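Local coordinates for beta-fructofuranosidase (Bifidobacterium adolescentis, PDB 6NOB), which probably hydrolyses terminal beta-D-fructofuranosyl residues from sugars such as sucrose, at residues Phe457-Val462 and Gly565-Asp570; Gly452-Phe457 and Ala602-Phe607; Phe431-Tyr436 and Val571-Gly576; Asn113-Ser118 and Leu606-Asp611; Asn469-Leu474 and Arg589-Val594. All blocks are in the same frame, centred on the assembly; numbering follows the deposited sequence.

Contact 1. Residues Phe457-Val462 and Gly565-Asp570; sequences FPEMRV and GTAVED
Thr566 comes first along Gly565-Asp570, and its CG2 lies 3.5 Å from the CE methyl of Met460, the two side chains meeting at a slant. Its hydroxyl turns the other way: OG1 accepts a bond from Val568 N at 3.1 Å, which makes an ST turn, and is also hydrogen-bonded to Ala563 O. The same residue starts a type I beta turn, closed by Glu569 N on Thr566 O. Ala567, next along, faces Glu459 with its only side-chain atom. Its CB is 3.5 Å from Glu459 CD and 3.6 Å from OE1, so the methyl rests against the carboxylate as a whole. No direct hydrogen bond spans the contact; instead one water accepts from Ala567 N at 2.9 Å and donates to Pro458 O at 2.7 Å. In the propeller-plus-sandwich core of family 32, this turn belongs to the sandwich and meets a loop of the propeller. Val568 follows with both methyls in use. CG1 approaches Phe457 O at 3.7 Å, while CG2 packs on Pro458 CB at 4.2 Å.

Contact 2. Residues Gly452-Phe457 and Ala602-Phe607; sequences GWFTDF and AGSMLF
Phe454 points its ring edge at Ser604: OG lies near the ring plane, 3.1 Å from CE1 and 3.3 Å from CZ. The hydroxyl is held there by partners outside the contact, being hydrogen-bonded to Asp430 OD2 and Arg476 NH2. At the other end of the same side chain, Phe454 CB meets Leu606 CD2 at 3.7 Å, with the two side chains slanting across one another. Leu606 thus divides its branches, for CD1 reaches Asp456, whose OD1 is 3.5 Å away and whose side chain stands at about a right angle to it. With CG anti to the backbone N (chi1 -171°), the Asp456 carboxylate turns back to its own loop, accepting from Met460 N on OD1 and Arg461 N on OD2, so that leucine touches a group already engaged. A water completes the link, donating to Thr455 O at 3.1 Å and accepting from Leu606 N at 3.0 Å. The strand segments 452-454 and 602-606 run 41° apart and 8.6 Å at closest approach, a spacing of side-chain packing between separate sheets. Strand 448-454 pairs with strand 468-481 in the propeller, whereas 601-606 is the outermost strand of a sandwich sheet, next to 591-596.

Contact 3. Residues Phe431-Tyr436 and Val571-Gly576; sequences FGTGYY and VDFDSG
Ser575 lays its alpha carbon on the face of the Phe431 ring, a CH-pi contact made by a backbone carbon and not by a side chain. CA is 3.6 Å from the ring centroid and 15° off the normal, and Ser575 CB follows, 3.9 Å from Phe431 CE2. The ring reaches this position because CG sits between the backbone N and the carbonyl carbon (chi1 70°), folding the side chain over toward 571-576. Its CB is then 3.2 Å from Asp574 O. The second aromatic, Phe573, meets the loop differently: Phe431 O lies at the ring edge, close to the plane and 3.6 Å from CD1, while Thr433 CG2 approaches CE1 at 3.6 Å from an oblique direction. Within its own segment, Val571 CG1 covers one face of the Phe573 ring. The backbone that presents these groups is tightly bent, with an inverse gamma turn at Phe573 and then an Asx turn, where Gly576 N bonds Asp574 OD1 at 2.9 Å from above the carboxylate plane. Trading Phe431 for an alanine would probably leave Ser575 CA without the flat surface beneath it and open a gap beside Phe573 CB. These parts join a propeller loop leading into strand 435-442 with the short, weakly bonded edge strand at about 573-574 of the sandwich. No hydrogen bond crosses directly; Arg401 NH1 bonds both Phe431 O and Asp574 O, which implies that one outside cation satisfies the carbonyls brought together by a van der Waals and CH-pi interface.

Contact 4. Residues Asn113-Ser118 and Leu606-Asp611; sequences NRFGRS and LFQGAD
Phe115 and Gly116 are the central pair of a type II beta turn, Arg114 to Arg117, closed by Arg117 N on Arg114 O at 3.1 Å and set against the loop that carries Gln608 and Asp611. The Phe115 side chain leaves the backbone trans to N (chi1 178°), which carries its ring out to that loop. Its CE1 is 3.3 Å from Gln608 NE2, the ring and amide planes standing 58° apart, and Gly609 O lies in the ring plane at the edge. The amide is fixed in rotation by its own chain: NE2 donates to Gly609 O at 2.9 Å, nearly straight and within the carbonyl plane. OE1 consequently turns to the turn backbone, 3.2 Å from Gly116 CA. On the other flank Asp611 CB packs against Phe115 CD1 at 3.6 Å, the two side chains sliding past each other in opposite directions. One water ties the halves together, accepting from Gly116 N at 2.9 Å and Gln608 NE2 at 3.2 Å and donating to Arg117 O. Arg589 NE also hydrogen-bonds Arg117 O. This surface contact joins the loop between helix 108-112 and propeller strand 127-138 to the sandwich connection from strand 601-606 to strand 614-620.

Contact 5. Residues Asn469-Leu474 and Arg589-Val594; sequences NGMMSL and RNVVEV
Glu593 reaches toward Leu474 with its carboxylate, and its side chain can be followed outward. CB packs beside Ser604; CG, anti to the carbonyl carbon (chi1 -56°), comes up to the Phe454 ring. The extended chain then puts CD of Glu593 3.8 Å from Leu474 N, and the oxygen beyond it makes the bond. OE2 accepts from that N at 3.1 Å through its syn lone pair, with an N-H...O angle of 158°, and also holds His121 NE2, while Leu474 CG lies 3.5 Å off. OE1 sits by Ser473 CB at 3.8 Å, forms a salt bridge with Arg476 NH2, and shares a water with Leu474 O. A buried carboxylate so gripped lies where strand 591-596 of the sandwich faces strand 468-481 of the propeller, the propeller-sandwich junction of the family 32 core. An alanine at Glu593 would probably leave Leu474 N and His121 NE2 without their acceptor and the Arg476 charge without its mate. Earlier in both segments, Met471 SD meets Val591 CG1 at 3.6 Å, and the bend at chi3 brings the Met471 CE methyl to Asn590 OD1 at 3.5 Å, the methionine and asparagine side chains arriving from opposite directions.

In the fold
From the N terminus, 113-118 is met first; contact 4 pairs it with 606-611 and closes the longest loop, containing contacts 3, 5 and 1. Contact 3 opens at 431-436 and ends at 571-576, enclosing contact 1. Contact 2 opens next, at 452-457, and ends on the stretch where contact 4 ends, sharing Leu606 and Phe607 with it. It crosses contact 3 but encloses contacts 1 and 5. Contact 1 shares Phe457 with contact 2, and contact 5, opening at 469-474, crosses both 1 and 3. Every first segment belongs to the propeller or the chain leading into it, every second to the sandwich, so all five join the two domains.

Contact 1. Residues Phe457-Val462 and Gly565-Asp570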
# COMPACT_ATOMS: atom_id res chain seq x y z
N PHE A 457 9.37 8.12 3.25
CA PHE A 457 10.17 8.53 4.40
C PHE A 457 11.61 8.87 4.01
O PHE A 457 12.19 9.81 4.57
CB PHE A 457 10.14 7.46 5.50
CG PHE A 457 8.79 7.29 6.14
CD1 PHE A 457 7.88 8.33 6.17
CD2 PHE A 457 8.44 6.08 6.71
CE1 PHE A 457 6.64 8.17 6.76
CE2 PHE A 457 7.19 5.91 7.31
CZ PHE A 457 6.29 6.95 7.33
N PRO A 458 12.24 8.14 3.07
CA PRO A 458 13.58 8.55 2.61
C PRO A 458 13.63 9.87 1.86
O PRO A 458 14.72 10.30 1.48
CB PRO A 458 14.00 7.39 1.69
CG PRO A 458 13.22 6.22 2.17
CD PRO A 458 11.90 6.79 2.58
N GLU A 459 12.49 10.52 1.63
CA GLU A 459 12.43 11.82 0.94
C GLU A 459 13.08 11.74 -0.43
O GLU A 459 13.88 12.60 -0.82
CB GLU A 459 13.07 12.92 1.80
CG GLU A 459 12.58 12.93 3.23
CD GLU A 459 13.04 14.16 4.00
OE1 GLU A 459 13.76 15.00 3.42
OE2 GLU A 459 12.67 14.27 5.18
N MET A 460 12.73 10.70 -1.19
CA MET A 460 13.28 10.49 -2.52
C MET A 460 12.37 11.02 -3.62
O MET A 460 12.78 11.02 -4.79
CB MET A 460 13.55 9.00 -2.75
CG MET A 460 14.79 8.49 -2.05
SD MET A 460 16.30 9.10 -2.83
CE MET A 460 17.53 8.61 -1.63
N ARG A 461 11.17 11.48 -3.29
CA ARG A 461 10.21 11.95 -4.28
C ARG A 461 10.16 13.47 -4.29
O ARG A 461 10.17 14.11 -3.23
CB ARG A 461 8.82 11.38 -4.00
CG ARG A 461 8.76 9.86 -4.12
CD ARG A 461 7.40 9.32 -3.72
NE ARG A 461 7.29 7.89 -3.97
CZ ARG A 461 6.55 7.06 -3.24
NH1 ARG A 461 5.85 7.53 -2.21
NH2 ARG A 461 6.50 5.77 -3.53
N VAL A 462 10.10 14.05 -5.49
CA VAL A 462 10.00 15.49 -5.67
C VAL A 462 8.83 15.77 -6.60
O VAL A 462 8.74 15.17 -7.68
CB VAL A 462 11.30 16.10 -6.23
CG1 VAL A 462 11.10 17.57 -6.56
CG2 VAL A 462 12.44 15.92 -5.25
N GLY A 565 24.07 9.74 2.40
CA GLY A 565 23.68 10.93 1.68
C GLY A 565 22.20 11.22 1.66
O GLY A 565 21.80 12.32 1.25
N THR A 566 21.37 10.28 2.11
CA THR A 566 19.92 10.45 2.11
C THR A 566 19.46 11.09 3.42
O THR A 566 20.22 11.26 4.37
CB THR A 566 19.23 9.11 1.91
OG1 THR A 566 19.18 8.41 3.16
CG2 THR A 566 19.98 8.27 0.90
N ALA A 567 18.17 11.43 3.46
CA ALA A 567 17.57 11.99 4.66
C ALA A 567 17.46 10.99 5.79
O ALA A 567 17.21 11.39 6.93
CB ALA A 567 16.18 12.56 4.33
N VAL A 568 17.65 9.69 5.52
CA VAL A 568 17.57 8.67 6.55
C VAL A 568 18.94 8.01 6.71
O VAL A 568 19.04 6.85 7.11
CB VAL A 568 16.49 7.62 6.22
CG1 VAL A 568 15.11 8.27 6.23
CG2 VAL A 568 16.77 6.97 4.86
N GLU A 569 20.00 8.77 6.40
CA GLU A 569 21.35 8.26 6.57
C GLU A 569 21.67 7.93 8.02
O GLU A 569 22.51 7.06 8.30
CB GLU A 569 22.36 9.27 6.02
CG GLU A 569 23.81 8.82 6.06
CD GLU A 569 24.77 9.91 5.60
OE1 GLU A 569 25.90 9.56 5.19
OE2 GLU A 569 24.40 11.10 5.66
N ASP A 570 21.00 8.59 8.96
CA ASP A 570 21.26 8.44 10.39
C ASP A 570 20.47 7.30 11.02
O ASP A 570 20.50 7.14 12.25
CB ASP A 570 20.94 9.75 11.12
CG ASP A 570 19.55 10.28 10.82
OD1 ASP A 570 18.98 9.91 9.76
OD2 ASP A 570 19.01 11.05 11.64
O HOH W 1 16.90 11.68 0.83

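Contact 2. Residues Gly452-Phe457 and Ala602-Phe607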
# COMPACT_ATOMS: atom_id res chain seq x y z
N GLY A 452 2.30 -4.09 0.27
CA GLY A 452 2.57 -2.91 1.06
C GLY A 452 2.73 -1.70 0.17
O GLY A 452 2.98 -1.81 -1.03
N TRP A 453 2.58 -0.53 0.78
CA TRP A 453 2.75 0.75 0.10
C TRP A 453 4.05 1.38 0.55
O TRP A 453 4.33 1.46 1.75
CB TRP A 453 1.57 1.69 0.38
CG TRP A 453 1.86 3.16 0.17
CD1 TRP A 453 2.34 3.75 -0.96
CD2 TRP A 453 1.67 4.22 1.12
NE1 TRP A 453 2.47 5.10 -0.78
CE2 TRP A 453 2.06 5.42 0.49
CE3 TRP A 453 1.21 4.27 2.44
CZ2 TRP A 453 2.01 6.66 1.14
CZ3 TRP A 453 1.15 5.50 3.08
CH2 TRP A 453 1.55 6.67 2.43
N PHE A 454 4.86 1.82 -0.41
CA PHE A 454 6.13 2.48 -0.11
C PHE A 454 5.87 3.98 0.03
O PHE A 454 5.74 4.70 -0.96
CB PHE A 454 7.16 2.19 -1.19
CG PHE A 454 7.84 0.86 -1.02
CD1 PHE A 454 8.54 0.57 0.14
CD2 PHE A 454 7.76 -0.10 -2.01
CE1 PHE A 454 9.15 -0.65 0.31
CE2 PHE A 454 8.38 -1.33 -1.85
CZ PHE A 454 9.07 -1.61 -0.69
N THR A 455 5.79 4.45 1.28
CA THR A 455 5.69 5.87 1.56
C THR A 455 7.09 6.47 1.62
O THR A 455 8.07 5.80 1.94
CB THR A 455 4.94 6.12 2.87
OG1 THR A 455 4.82 7.53 3.10
CG2 THR A 455 5.65 5.47 4.05
N ASP A 456 7.17 7.76 1.29
CA ASP A 456 8.46 8.41 1.03
C ASP A 456 9.07 9.00 2.30
O ASP A 456 9.29 10.20 2.43
CB ASP A 456 8.30 9.48 -0.04
CG ASP A 456 9.64 10.02 -0.52
OD1 ASP A 456 10.64 9.28 -0.43
OD2 ASP A 456 9.69 11.19 -0.96
N PHE A 457 9.37 8.12 3.25
CA PHE A 457 10.17 8.53 4.40
C PHE A 457 11.61 8.87 4.01
O PHE A 457 12.19 9.81 4.57
CB PHE A 457 10.14 7.46 5.50
CG PHE A 457 8.79 7.29 6.14
CD1 PHE A 457 7.88 8.33 6.17
CD2 PHE A 457 8.44 6.08 6.71
CE1 PHE A 457 6.64 8.17 6.76
CE2 PHE A 457 7.19 5.91 7.31
CZ PHE A 457 6.29 6.95 7.33
N ALA A 602 13.18 -9.36 5.82
CA ALA A 602 13.07 -8.60 4.59
C ALA A 602 13.30 -7.13 4.89
O ALA A 602 12.88 -6.63 5.94
CB ALA A 602 11.70 -8.79 3.93
N GLY A 603 13.97 -6.43 3.97
CA GLY A 603 14.24 -5.01 4.14
C GLY A 603 14.17 -4.24 2.85
O GLY A 603 14.73 -4.66 1.83
N SER A 604 13.49 -3.09 2.87
CA SER A 604 13.21 -2.36 1.64
C SER A 604 13.02 -0.88 1.95
O SER A 604 12.68 -0.50 3.08
CB SER A 604 11.98 -2.92 0.93
OG SER A 604 10.84 -2.86 1.76
N MET A 605 13.22 -0.05 0.93
CA MET A 605 13.05 1.40 1.04
C MET A 605 13.20 2.02 -0.34
O MET A 605 13.78 1.43 -1.26
CB MET A 605 14.08 2.01 1.99
CG MET A 605 15.50 2.04 1.44
SD MET A 605 16.69 2.69 2.62
CE MET A 605 16.58 1.45 3.91
N LEU A 606 12.66 3.23 -0.48
CA LEU A 606 12.87 4.01 -1.69
C LEU A 606 14.30 4.53 -1.75
O LEU A 606 14.85 4.99 -0.74
CB LEU A 606 11.89 5.19 -1.74
CG LEU A 606 10.40 4.89 -1.71
CD1 LEU A 606 9.60 6.18 -1.80
CD2 LEU A 606 10.01 3.94 -2.83
N PHE A 607 14.90 4.45 -2.93
CA PHE A 607 16.23 5.02 -3.14
C PHE A 607 16.39 5.28 -4.63
O PHE A 607 16.53 4.34 -5.41
CB PHE A 607 17.32 4.08 -2.63
CG PHE A 607 18.71 4.64 -2.79
CD1 PHE A 607 19.44 4.39 -3.94
CD2 PHE A 607 19.26 5.44 -1.81
CE1 PHE A 607 20.71 4.92 -4.09
CE2 PHE A 607 20.53 5.97 -1.95
CZ PHE A 607 21.26 5.70 -3.10
O HOH W 2 10.59 3.96 1.61

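Contact 3. Residues Phe431-Tyr436 and Val571-Gly576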
# COMPACT_ATOMS: atom_id res chain seq x y z
N PHE A 431 12.79 -4.40 7.70
CA PHE A 431 13.79 -3.70 8.49
C PHE A 431 14.32 -2.45 7.79
O PHE A 431 15.27 -1.84 8.29
CB PHE A 431 14.94 -4.64 8.88
CG PHE A 431 15.83 -5.07 7.73
CD1 PHE A 431 16.90 -4.27 7.33
CD2 PHE A 431 15.65 -6.29 7.11
CE1 PHE A 431 17.73 -4.67 6.30
CE2 PHE A 431 16.48 -6.70 6.08
CZ PHE A 431 17.52 -5.89 5.67
N GLY A 432 13.72 -2.04 6.67
CA GLY A 432 14.06 -0.77 6.06
C GLY A 432 13.20 0.35 6.61
O GLY A 432 13.01 0.45 7.83
N THR A 433 12.68 1.21 5.74
CA THR A 433 11.75 2.25 6.16
C THR A 433 10.80 2.57 5.02
O THR A 433 11.18 2.54 3.84
CB THR A 433 12.47 3.52 6.62
OG1 THR A 433 11.51 4.45 7.14
CG2 THR A 433 13.24 4.17 5.48
N GLY A 434 9.55 2.89 5.38
CA GLY A 434 8.56 3.29 4.41
C GLY A 434 7.71 2.17 3.86
O GLY A 434 6.77 2.44 3.10
N TYR A 435 8.01 0.92 4.19
CA TYR A 435 7.14 -0.20 3.86
C TYR A 435 5.96 -0.16 4.83
O TYR A 435 6.11 -0.46 6.02
CB TYR A 435 7.91 -1.52 3.96
CG TYR A 435 7.09 -2.75 3.68
CD1 TYR A 435 6.84 -3.16 2.37
CD2 TYR A 435 6.59 -3.53 4.71
CE1 TYR A 435 6.10 -4.30 2.10
CE2 TYR A 435 5.86 -4.68 4.45
CZ TYR A 435 5.61 -5.06 3.15
OH TYR A 435 4.88 -6.19 2.89
N TYR A 436 4.80 0.24 4.33
CA TYR A 436 3.70 0.66 5.19
C TYR A 436 2.38 0.14 4.65
O TYR A 436 2.27 -0.28 3.50
CB TYR A 436 3.66 2.19 5.30
CG TYR A 436 2.90 2.71 6.50
CD1 TYR A 436 3.40 2.57 7.78
CD2 TYR A 436 1.67 3.35 6.34
CE1 TYR A 436 2.71 3.04 8.87
CE2 TYR A 436 0.97 3.83 7.43
CZ TYR A 436 1.49 3.67 8.69
OH TYR A 436 0.80 4.14 9.78
N VAL A 571 19.77 6.50 10.22
CA VAL A 571 18.89 5.44 10.72
C VAL A 571 19.60 4.10 10.60
O VAL A 571 20.20 3.79 9.56
CB VAL A 571 17.56 5.43 9.94
CG1 VAL A 571 16.70 4.27 10.40
CG2 VAL A 571 16.84 6.76 10.13
N ASP A 572 19.53 3.30 11.67
CA ASP A 572 20.20 2.00 11.74
C ASP A 572 19.25 0.94 11.19
O ASP A 572 18.39 0.43 11.91
CB ASP A 572 20.61 1.71 13.18
CG ASP A 572 21.36 0.40 13.32
OD1 ASP A 572 21.75 -0.20 12.30
OD2 ASP A 572 21.58 -0.03 14.48
N PHE A 573 19.41 0.59 9.91
CA PHE A 573 18.53 -0.40 9.28
C PHE A 573 19.02 -1.82 9.59
O PHE A 573 19.34 -2.61 8.71
CB PHE A 573 18.46 -0.15 7.78
CG PHE A 573 17.89 1.19 7.42
CD1 PHE A 573 16.54 1.46 7.58
CD2 PHE A 573 18.72 2.19 6.93
CE1 PHE A 573 16.02 2.70 7.25
CE2 PHE A 573 18.21 3.43 6.60
CZ PHE A 573 16.86 3.69 6.76
N ASP A 574 19.05 -2.12 10.89
CA ASP A 574 19.48 -3.43 11.36
C ASP A 574 18.53 -4.52 10.86
O ASP A 574 17.31 -4.44 11.06
CB ASP A 574 19.52 -3.44 12.89
CG ASP A 574 20.24 -4.65 13.47
OD1 ASP A 574 20.30 -5.70 12.80
OD2 ASP A 574 20.74 -4.54 14.60
N SER A 575 19.09 -5.54 10.21
CA SER A 575 18.27 -6.62 9.68
C SER A 575 17.57 -7.40 10.79
O SER A 575 16.52 -8.01 10.55
CB SER A 575 19.11 -7.57 8.82
OG SER A 575 19.84 -8.48 9.62
N GLY A 576 18.14 -7.40 12.00
CA GLY A 576 17.52 -8.06 13.12
C GLY A 576 17.77 -9.55 13.22
O GLY A 576 17.14 -10.21 14.06

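Contact 4. Residues Asn113-Ser118 and Leu606-Asp611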
# COMPACT_ATOMS: atom_id res chain seq x y z
N ASN A 113 7.98 5.20 -18.50
CA ASN A 113 9.42 5.17 -18.76
C ASN A 113 10.00 6.57 -18.60
O ASN A 113 10.38 7.25 -19.56
CB ASN A 113 9.69 4.59 -20.15
CG ASN A 113 11.17 4.43 -20.42
OD1 ASN A 113 11.95 4.11 -19.52
ND2 ASN A 113 11.57 4.65 -21.67
N ARG A 114 10.08 7.01 -17.34
CA ARG A 114 10.58 8.33 -17.00
C ARG A 114 11.41 8.25 -15.73
O ARG A 114 11.11 7.47 -14.82
CB ARG A 114 9.45 9.35 -16.79
CG ARG A 114 8.48 9.47 -17.95
CD ARG A 114 7.36 10.44 -17.60
NE ARG A 114 7.89 11.74 -17.18
CZ ARG A 114 8.25 12.70 -18.01
NH1 ARG A 114 8.15 12.52 -19.32
NH2 ARG A 114 8.72 13.85 -17.54
N PHE A 115 12.46 9.07 -15.67
CA PHE A 115 13.27 9.17 -14.46
C PHE A 115 12.40 9.54 -13.27
O PHE A 115 11.56 10.44 -13.36
CB PHE A 115 14.38 10.20 -14.66
CG PHE A 115 15.26 10.40 -13.46
CD1 PHE A 115 16.03 9.37 -12.95
CD2 PHE A 115 15.32 11.64 -12.84
CE1 PHE A 115 16.84 9.56 -11.84
CE2 PHE A 115 16.13 11.85 -11.73
CZ PHE A 115 16.89 10.81 -11.23
N GLY A 116 12.58 8.84 -12.16
CA GLY A 116 11.74 9.00 -10.99
C GLY A 116 10.66 7.95 -10.84
O GLY A 116 9.97 7.94 -9.81
N ARG A 117 10.48 7.08 -11.83
CA ARG A 117 9.50 6.01 -11.76
C ARG A 117 10.21 4.66 -11.69
O ARG A 117 11.33 4.50 -12.18
CB ARG A 117 8.57 6.03 -12.98
CG ARG A 117 8.01 7.40 -13.32
CD ARG A 117 6.67 7.29 -14.04
NE ARG A 117 5.63 6.73 -13.19
CZ ARG A 117 4.33 6.94 -13.35
NH1 ARG A 117 3.46 6.38 -12.53
NH2 ARG A 117 3.90 7.70 -14.35
N SER A 118 9.54 3.69 -11.07
CA SER A 118 10.04 2.33 -11.06
C SER A 118 9.61 1.62 -12.35
O SER A 118 8.73 2.07 -13.08
CB SER A 118 9.52 1.56 -9.85
OG SER A 118 8.12 1.31 -9.97
N LEU A 606 12.66 3.23 -0.48
CA LEU A 606 12.87 4.01 -1.69
C LEU A 606 14.30 4.53 -1.75
O LEU A 606 14.85 4.99 -0.74
CB LEU A 606 11.89 5.19 -1.74
CG LEU A 606 10.40 4.89 -1.71
CD1 LEU A 606 9.60 6.18 -1.80
CD2 LEU A 606 10.01 3.94 -2.83
N PHE A 607 14.90 4.45 -2.93
CA PHE A 607 16.23 5.02 -3.14
C PHE A 607 16.39 5.28 -4.63
O PHE A 607 16.53 4.34 -5.41
CB PHE A 607 17.32 4.08 -2.63
CG PHE A 607 18.71 4.64 -2.79
CD1 PHE A 607 19.44 4.39 -3.94
CD2 PHE A 607 19.26 5.44 -1.81
CE1 PHE A 607 20.71 4.92 -4.09
CE2 PHE A 607 20.53 5.97 -1.95
CZ PHE A 607 21.26 5.70 -3.10
N GLN A 608 16.40 6.56 -5.01
CA GLN A 608 16.48 6.95 -6.42
C GLN A 608 17.90 6.73 -6.93
O GLN A 608 18.80 7.53 -6.68
CB GLN A 608 16.06 8.40 -6.60
CG GLN A 608 16.03 8.85 -8.04
CD GLN A 608 15.05 8.05 -8.88
OE1 GLN A 608 13.83 8.12 -8.67
NE2 GLN A 608 15.57 7.29 -9.84
N GLY A 609 18.11 5.64 -7.67
CA GLY A 609 19.36 5.45 -8.36
C GLY A 609 19.46 6.34 -9.59
O GLY A 609 18.47 6.85 -10.10
N ALA A 610 20.69 6.53 -10.06
CA ALA A 610 20.91 7.36 -11.23
C ALA A 610 20.22 6.77 -12.45
O ALA A 610 20.04 5.55 -12.57
CB ALA A 610 22.41 7.51 -11.49
N ASP A 611 19.80 7.65 -13.36
CA ASP A 611 19.19 7.20 -14.60
C ASP A 611 20.23 6.51 -15.47
O ASP A 611 21.43 6.81 -15.40
CB ASP A 611 18.55 8.37 -15.35
CG ASP A 611 17.39 7.93 -16.23
OD1 ASP A 611 16.68 6.98 -15.85
OD2 ASP A 611 17.19 8.54 -17.29
O HOH W 3 13.65 6.14 -12.07

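Contact 5. Residues Asn469-Leu474 and Arg589-Val594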
# COMPACT_ATOMS: atom_id res chain seq x y z
N ASN A 469 3.10 9.81 -7.11
CA ASN A 469 3.67 9.71 -5.77
C ASN A 469 3.05 8.48 -5.11
O ASN A 469 1.94 8.54 -4.58
CB ASN A 469 3.40 10.98 -4.95
CG ASN A 469 4.07 10.94 -3.58
OD1 ASN A 469 4.36 9.87 -3.04
ND2 ASN A 469 4.30 12.11 -3.01
N GLY A 470 3.79 7.38 -5.14
CA GLY A 470 3.33 6.16 -4.51
C GLY A 470 3.56 4.93 -5.36
O GLY A 470 3.38 4.95 -6.58
N MET A 471 3.99 3.84 -4.72
CA MET A 471 4.10 2.56 -5.40
C MET A 471 3.82 1.46 -4.39
O MET A 471 3.89 1.66 -3.18
CB MET A 471 5.49 2.37 -6.03
CG MET A 471 6.55 1.83 -5.09
SD MET A 471 8.11 1.50 -5.93
CE MET A 471 8.65 3.16 -6.32
N MET A 472 3.46 0.29 -4.91
CA MET A 472 3.27 -0.89 -4.09
C MET A 472 4.53 -1.74 -4.10
O MET A 472 5.31 -1.72 -5.05
CB MET A 472 2.08 -1.71 -4.57
CG MET A 472 0.78 -0.93 -4.64
SD MET A 472 0.21 -0.40 -3.02
CE MET A 472 -1.38 0.29 -3.45
N SER A 473 4.71 -2.49 -3.01
CA SER A 473 5.77 -3.48 -2.94
C SER A 473 5.53 -4.58 -3.97
O SER A 473 4.47 -4.68 -4.59
CB SER A 473 5.84 -4.05 -1.53
OG SER A 473 4.74 -4.92 -1.29
N LEU A 474 6.56 -5.40 -4.18
CA LEU A 474 6.28 -6.62 -4.93
C LEU A 474 5.58 -7.62 -4.01
O LEU A 474 5.92 -7.71 -2.83
CB LEU A 474 7.58 -7.21 -5.48
CG LEU A 474 8.25 -6.41 -6.61
CD1 LEU A 474 9.64 -6.95 -6.91
CD2 LEU A 474 7.39 -6.41 -7.86
N ARG A 589 15.25 0.55 -10.24
CA ARG A 589 15.44 1.95 -10.61
C ARG A 589 15.42 2.90 -9.42
O ARG A 589 16.38 3.66 -9.22
CB ARG A 589 14.39 2.37 -11.65
CG ARG A 589 14.62 1.76 -13.02
CD ARG A 589 13.34 1.69 -13.83
NE ARG A 589 12.83 3.02 -14.17
CZ ARG A 589 13.20 3.70 -15.25
NH1 ARG A 589 14.08 3.18 -16.10
NH2 ARG A 589 12.69 4.90 -15.49
N ASN A 590 14.35 2.90 -8.63
CA ASN A 590 14.26 3.84 -7.51
C ASN A 590 13.73 3.20 -6.23
O ASN A 590 13.20 3.91 -5.37
CB ASN A 590 13.39 5.05 -7.88
CG ASN A 590 11.95 4.68 -8.16
OD1 ASN A 590 11.58 3.50 -8.15
ND2 ASN A 590 11.12 5.69 -8.42
N VAL A 591 13.87 1.88 -6.08
CA VAL A 591 13.41 1.20 -4.88
C VAL A 591 14.17 -0.12 -4.77
O VAL A 591 14.45 -0.78 -5.77
CB VAL A 591 11.88 0.98 -4.90
CG1 VAL A 591 11.46 0.16 -6.12
CG2 VAL A 591 11.39 0.33 -3.61
N VAL A 592 14.53 -0.48 -3.54
CA VAL A 592 15.24 -1.73 -3.26
C VAL A 592 14.37 -2.58 -2.35
O VAL A 592 13.62 -2.06 -1.51
CB VAL A 592 16.63 -1.47 -2.62
CG1 VAL A 592 16.49 -1.04 -1.17
CG2 VAL A 592 17.51 -2.71 -2.73
N GLU A 593 14.44 -3.89 -2.54
CA GLU A 593 13.80 -4.85 -1.64
C GLU A 593 14.77 -6.01 -1.46
O GLU A 593 15.18 -6.64 -2.44
CB GLU A 593 12.46 -5.34 -2.19
CG GLU A 593 11.47 -4.22 -2.48
CD GLU A 593 10.06 -4.72 -2.75
OE1 GLU A 593 9.45 -5.28 -1.82
OE2 GLU A 593 9.58 -4.56 -3.89
N VAL A 594 15.14 -6.29 -0.21
CA VAL A 594 16.18 -7.25 0.12
C VAL A 594 15.58 -8.35 0.99
O VAL A 594 14.85 -8.06 1.94
CB VAL A 594 17.36 -6.57 0.83
CG1 VAL A 594 18.41 -7.60 1.22
CG2 VAL A 594 17.96 -5.49 -0.05
O HOH W 4 8.52 -7.60 -2.08